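Local coordinates for protein farnesyl pyrophosphate synthetase (Staphylococcus aureus, PDB 5H9D) that probably acts as a magnesium-dependent prenyltransferase that extends allylic diphosphates to heptaprenyl diphosphate, at residues V43-V48 with A70-H75; R167-L172 with M203-I208. One frame throughout, in Å; residues are numbered along the deposited sequence.

Interaction 1 (V43-V48 with A70-H75); sequences VRPAFV and ALELIH
Arg44 NH2 sits over one face of the His75 imidazole, toward its rim, 3.2 Å from His75 CE1. Its equally near approach to NE2 is at too poor an angle for a hydrogen bond, so the pair is held as a stack: guanidinium and ring centres lie 3.5 Å apart with planes only 17° from parallel. Bends at chi2 and chi3 bring the arginine end into this position, while His75 CG, anti to its backbone N (chi1 176°), carries the ring toward helix 43-51. Glu72 OE2 lies in the ring plane at its edge. The other oxygen, OE1, abuts the proline ring, and Glu72 CB approaches Pro45 CG at 3.5 Å; these backbones are closest at Pro45 and Glu72. Val48 CG2 meets Leu71 CG at 4.1 Å on the apolar side, where Ser176 of helix 158-183 also touches both side chains. The helices run nearly antiparallel, at 157°, with axes 8.5 Å apart. Arg44 and Pro45 end the GGKRVRP motif of prenyl diphosphate synthases, and a phosphate ion lies about 4 Å from the His75 side chain, consistent with the isopentenyl diphosphate site of this family.

Interaction 2 (R167-L172 with M203-I208); sequences RKTALL and MSFQII
Two signature elements of the trans-prenyltransferase fold face each other here: the Lys-Thr pair of helix 158-183, and the Phe-Gln pair that precedes the second aspartate-rich motif on helix 188-215. Thr169 OG1 donates a hydrogen bond to Gln206 OE1 at 2.6 Å. The donor lies in the carbonyl plane on a lone pair, with a C=O...donor angle of 136°, so the geometry fits a directed bond. The amide is held at its other end as well, by a weak hydrogen bond from Gln206 NE2 to Asp210, within the aspartate-rich motif itself. Lys168 arrives over a face of the same amide: its CE is 3.5 Å from Gln206 CD, whereas its NZ stays 3.9 Å from OE1, and the contact is therefore made by the aliphatic chain. The branches of Thr169 divide the work. With chi1 at -54°, CG2 is anti to the backbone N and meets the edge of the Phe205 ring in plane, 3.6 Å from CD2, while OG1 is left to serve the glutamine. A wider pi-type turn at 167-170 accompanies this placement. Across the next step the backbones come closest, Ala170 CA to Met203 CA at 5.2 Å. The Met203 CB points away from the partner helix, but the bend at chi2 returns SD to within 3.7 Å of Ala170 CB. The axes approach to 8.3 Å at 142°, as expected of two successive, roughly antiparallel helices. Helix 276-296 covers the far side through Tyr287 on Met203 and Leu288 on Ser204, while helix 127-150 reaches Lys168 through Gln147.

Overall arrangement
Both contacts are buried and join helices of one prenyl synthase domain, yet they use different helix pairs: 43-51 with 62-85 in interaction 1, and 158-183 with 188-215 in interaction 2. Their centres are about 14 Å apart. Leu172 bridges them, its CD2 lying 3.7 Å from Arg44 CD and its CG 3.9 Å from Leu71 CD1. Chemically, interaction 1 rests on a cationic group stacked on an aromatic ring, interaction 2 on a neutral hydroxyl-amide bond flanked by apolar contacts. Bound phosphate lies near both contacts, about 5 Å from the Phe205 side chain in interaction 2 as well as near His75 in interaction 1, consistent with neighbouring walls of a diphosphate-binding region.

Interaction 1 (V43-V48 with A70-H75)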
loop_
_atom_site.group_PDB
_atom_site.type_symbol
_atom_site.label_atom_id
_atom_site.label_comp_id
_atom_site.label_asym_id
_atom_site.label_seq_id
_atom_site.Cartn_x
_atom_site.Cartn_y
_atom_site.Cartn_z
ATOM N N VAL A 43 15.050 0.676 3.611
ATOM C CA VAL A 43 15.583 1.658 2.663
ATOM C C VAL A 43 14.744 2.942 2.605
ATOM O O VAL A 43 15.310 4.020 2.656
ATOM C CB VAL A 43 15.763 1.036 1.234
ATOM C CG1 VAL A 43 15.547 -0.448 1.307
ATOM C CG2 VAL A 43 14.810 1.647 0.214
ATOM N N ARG A 44 13.414 2.824 2.516
ATOM C CA ARG A 44 12.521 3.995 2.453
ATOM C C ARG A 44 12.788 4.951 3.622
ATOM O O ARG A 44 13.020 6.141 3.416
ATOM C CB ARG A 44 11.050 3.547 2.425
ATOM C CG ARG A 44 10.410 3.513 1.033
ATOM C CD ARG A 44 9.529 2.290 0.761
ATOM N NE ARG A 44 10.333 1.073 0.717
ATOM C CZ ARG A 44 10.364 0.227 -0.305
ATOM N NH1 ARG A 44 9.638 0.448 -1.388
ATOM N NH2 ARG A 44 11.120 -0.850 -0.243
ATOM N N PRO A 45 12.744 4.449 4.873
ATOM C CA PRO A 45 13.021 5.359 5.994
ATOM C C PRO A 45 14.396 6.000 5.816
ATOM O O PRO A 45 14.586 7.169 6.141
ATOM C CB PRO A 45 12.985 4.429 7.199
ATOM C CG PRO A 45 11.927 3.460 6.796
ATOM C CD PRO A 45 12.233 3.165 5.371
ATOM N N ALA A 46 15.341 5.220 5.283
ATOM C CA ALA A 46 16.711 5.684 5.092
ATOM C C ALA A 46 16.753 6.855 4.141
ATOM O O ALA A 46 17.332 7.891 4.459
ATOM C CB ALA A 46 17.623 4.546 4.597
ATOM N N PHE A 47 16.132 6.720 2.980
ATOM C CA PHE A 47 16.126 7.823 2.046
ATOM C C PHE A 47 15.420 9.059 2.582
ATOM O O PHE A 47 15.762 10.163 2.202
ATOM C CB PHE A 47 15.514 7.384 0.720
ATOM C CG PHE A 47 16.483 6.679 -0.167
ATOM C CD1 PHE A 47 17.662 7.301 -0.544
ATOM C CD2 PHE A 47 16.252 5.392 -0.576
ATOM C CE1 PHE A 47 18.594 6.646 -1.306
ATOM C CE2 PHE A 47 17.178 4.718 -1.345
ATOM C CZ PHE A 47 18.352 5.337 -1.715
ATOM N N VAL A 48 14.444 8.884 3.466
ATOM C CA VAL A 48 13.733 10.029 4.024
ATOM C C VAL A 48 14.677 10.824 4.947
ATOM O O VAL A 48 14.804 12.051 4.801
ATOM C CB VAL A 48 12.472 9.596 4.808
ATOM C CG1 VAL A 48 11.772 10.804 5.370
ATOM C CG2 VAL A 48 11.539 8.833 3.906
ATOM N N ALA A 70 6.006 6.538 8.873
ATOM C CA ALA A 70 4.846 6.368 7.993
ATOM C C ALA A 70 5.198 5.599 6.732
ATOM O O ALA A 70 4.459 4.706 6.339
ATOM C CB ALA A 70 4.245 7.732 7.601
ATOM N N LEU A 71 6.306 5.947 6.089
ATOM C CA LEU A 71 6.696 5.260 4.860
ATOM C C LEU A 71 6.923 3.756 5.056
ATOM O O LEU A 71 6.514 2.944 4.206
ATOM C CB LEU A 71 7.967 5.883 4.271
ATOM C CG LEU A 71 7.870 7.032 3.276
ATOM C CD1 LEU A 71 7.447 6.432 1.943
ATOM C CD2 LEU A 71 6.894 8.108 3.761
ATOM N N GLU A 72 7.574 3.376 6.158
ATOM C CA GLU A 72 7.843 1.964 6.391
ATOM C C GLU A 72 6.556 1.222 6.715
ATOM O O GLU A 72 6.419 0.063 6.387
ATOM C CB GLU A 72 8.870 1.805 7.509
ATOM C CG GLU A 72 9.540 0.440 7.609
ATOM C CD GLU A 72 10.259 0.006 6.345
ATOM O OE1 GLU A 72 10.437 0.855 5.453
ATOM O OE2 GLU A 72 10.648 -1.182 6.228
ATOM N N LEU A 73 5.595 1.891 7.346
ATOM C CA LEU A 73 4.327 1.243 7.685
ATOM C C LEU A 73 3.485 0.994 6.420
ATOM O O LEU A 73 2.830 -0.038 6.317
ATOM C CB LEU A 73 3.551 2.086 8.707
ATOM C CG LEU A 73 4.078 2.281 10.142
ATOM C CD1 LEU A 73 3.294 3.342 10.908
ATOM C CD2 LEU A 73 3.997 0.977 10.893
ATOM N N ILE A 74 3.508 1.930 5.461
ATOM C CA ILE A 74 2.767 1.779 4.205
ATOM C C ILE A 74 3.457 0.667 3.379
ATOM O O ILE A 74 2.800 -0.173 2.750
ATOM C CB ILE A 74 2.728 3.128 3.379
ATOM C CG1 ILE A 74 1.787 4.132 4.057
ATOM C CG2 ILE A 74 2.201 2.877 1.961
ATOM C CD1 ILE A 74 2.101 5.595 3.749
ATOM N N HIS A 75 4.784 0.684 3.375
ATOM C CA HIS A 75 5.560 -0.341 2.697
ATOM C C HIS A 75 5.151 -1.738 3.218
ATOM O O HIS A 75 4.871 -2.668 2.443
ATOM C CB HIS A 75 7.033 -0.090 2.974
ATOM C CG HIS A 75 7.944 -1.128 2.409
ATOM N ND1 HIS A 75 7.749 -1.692 1.163
ATOM C CD2 HIS A 75 9.070 -1.690 2.909
ATOM C CE1 HIS A 75 8.718 -2.557 0.922
ATOM N NE2 HIS A 75 9.530 -2.574 1.965
#

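Interaction 2 (R167-L172 with M203-I208)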
loop_
_atom_site.group_PDB
_atom_site.type_symbol
_atom_site.label_atom_id
_atom_site.label_comp_id
_atom_site.label_asym_id
_atom_site.label_seq_id
_atom_site.Cartn_x
_atom_site.Cartn_y
_atom_site.Cartn_z
ATOM N N ARG A 167 5.427 2.569 -11.064
ATOM C CA ARG A 167 4.316 2.632 -10.113
ATOM C C ARG A 167 4.559 1.641 -8.967
ATOM O O ARG A 167 4.446 1.981 -7.779
ATOM C CB ARG A 167 2.998 2.270 -10.787
ATOM C CG ARG A 167 2.588 3.136 -11.955
ATOM C CD ARG A 167 1.551 2.391 -12.800
ATOM N NE ARG A 167 1.489 2.922 -14.155
ATOM C CZ ARG A 167 0.791 3.998 -14.519
ATOM N NH1 ARG A 167 0.059 4.668 -13.624
ATOM N NH2 ARG A 167 0.861 4.427 -15.780
ATOM N N LYS A 168 4.889 0.412 -9.337
ATOM C CA LYS A 168 5.143 -0.661 -8.386
ATOM C C LYS A 168 6.255 -0.432 -7.350
ATOM O O LYS A 168 6.081 -0.808 -6.190
ATOM C CB LYS A 168 5.415 -1.950 -9.181
ATOM C CG LYS A 168 6.082 -3.127 -8.453
ATOM C CD LYS A 168 6.354 -4.258 -9.471
ATOM C CE LYS A 168 7.453 -5.250 -9.058
ATOM N NZ LYS A 168 7.075 -6.237 -7.983
ATOM N N THR A 169 7.367 0.203 -7.725
ATOM C CA THR A 169 8.477 0.363 -6.786
ATOM C C THR A 169 9.165 1.716 -6.695
ATOM O O THR A 169 9.435 2.212 -5.601
ATOM C CB THR A 169 9.574 -0.676 -7.093
ATOM O OG1 THR A 169 8.994 -1.978 -7.094
ATOM C CG2 THR A 169 10.667 -0.640 -6.070
ATOM N N ALA A 170 9.490 2.293 -7.840
ATOM C CA ALA A 170 10.178 3.577 -7.899
ATOM C C ALA A 170 9.422 4.733 -7.219
ATOM O O ALA A 170 10.009 5.563 -6.509
ATOM C CB ALA A 170 10.466 3.922 -9.362
ATOM N N LEU A 171 8.112 4.749 -7.434
ATOM C CA LEU A 171 7.218 5.774 -6.912
ATOM C C LEU A 171 7.274 6.034 -5.422
ATOM O O LEU A 171 7.119 7.161 -4.996
ATOM C CB LEU A 171 5.798 5.422 -7.312
ATOM C CG LEU A 171 4.889 6.571 -7.676
ATOM C CD1 LEU A 171 5.684 7.608 -8.431
ATOM C CD2 LEU A 171 3.715 6.023 -8.511
ATOM N N LEU A 172 7.492 5.003 -4.619
ATOM C CA LEU A 172 7.555 5.202 -3.176
ATOM C C LEU A 172 8.969 5.563 -2.720
ATOM O O LEU A 172 9.171 5.992 -1.587
ATOM C CB LEU A 172 7.057 3.949 -2.437
ATOM C CG LEU A 172 6.377 4.172 -1.073
ATOM C CD1 LEU A 172 5.082 4.987 -1.249
ATOM C CD2 LEU A 172 6.057 2.834 -0.452
ATOM N N MET A 203 14.082 2.882 -9.828
ATOM C CA MET A 203 14.002 2.138 -11.089
ATOM C C MET A 203 15.121 1.103 -11.116
ATOM O O MET A 203 14.897 -0.072 -11.435
ATOM C CB MET A 203 14.140 3.082 -12.297
ATOM C CG MET A 203 12.999 4.111 -12.425
ATOM S SD MET A 203 11.432 3.384 -12.895
ATOM C CE MET A 203 11.850 2.625 -14.475
ATOM N N SER A 204 16.324 1.537 -10.763
ATOM C CA SER A 204 17.460 0.633 -10.720
ATOM C C SER A 204 17.222 -0.502 -9.716
ATOM O O SER A 204 17.536 -1.671 -9.972
ATOM C CB SER A 204 18.701 1.394 -10.310
ATOM O OG SER A 204 19.613 0.506 -9.693
ATOM N N PHE A 205 16.669 -0.124 -8.567
ATOM C CA PHE A 205 16.358 -1.023 -7.483
ATOM C C PHE A 205 15.618 -2.244 -8.017
ATOM O O PHE A 205 16.112 -3.373 -7.931
ATOM C CB PHE A 205 15.487 -0.270 -6.472
ATOM C CG PHE A 205 15.225 -1.033 -5.184
ATOM C CD1 PHE A 205 16.272 -1.497 -4.400
ATOM C CD2 PHE A 205 13.929 -1.237 -4.731
ATOM C CE1 PHE A 205 16.024 -2.145 -3.192
ATOM C CE2 PHE A 205 13.682 -1.875 -3.531
ATOM C CZ PHE A 205 14.722 -2.325 -2.763
ATOM N N GLN A 206 14.427 -1.998 -8.566
ATOM C CA GLN A 206 13.564 -3.037 -9.117
ATOM C C GLN A 206 14.203 -3.837 -10.249
ATOM O O GLN A 206 14.040 -5.052 -10.321
ATOM C CB GLN A 206 12.240 -2.419 -9.618
ATOM C CG GLN A 206 11.174 -3.451 -10.032
ATOM C CD GLN A 206 10.865 -4.450 -8.892
ATOM O OE1 GLN A 206 10.338 -4.065 -7.840
ATOM N NE2 GLN A 206 11.216 -5.734 -9.103
ATOM N N ILE A 207 14.919 -3.163 -11.138
ATOM C CA ILE A 207 15.530 -3.891 -12.226
ATOM C C ILE A 207 16.480 -4.927 -11.640
ATOM O O ILE A 207 16.595 -6.043 -12.141
ATOM C CB ILE A 207 16.263 -2.959 -13.198
ATOM C CG1 ILE A 207 15.244 -2.071 -13.917
ATOM C CG2 ILE A 207 17.041 -3.787 -14.195
ATOM C CD1 ILE A 207 15.811 -1.113 -14.922
ATOM N N ILE A 208 17.132 -4.569 -10.544
ATOM C CA ILE A 208 18.046 -5.502 -9.914
ATOM C C ILE A 208 17.308 -6.708 -9.355
ATOM O O ILE A 208 17.751 -7.834 -9.559
ATOM C CB ILE A 208 18.910 -4.793 -8.853
ATOM C CG1 ILE A 208 20.071 -4.107 -9.574
ATOM C CG2 ILE A 208 19.422 -5.770 -7.801
ATOM C CD1 ILE A 208 20.586 -2.877 -8.863
#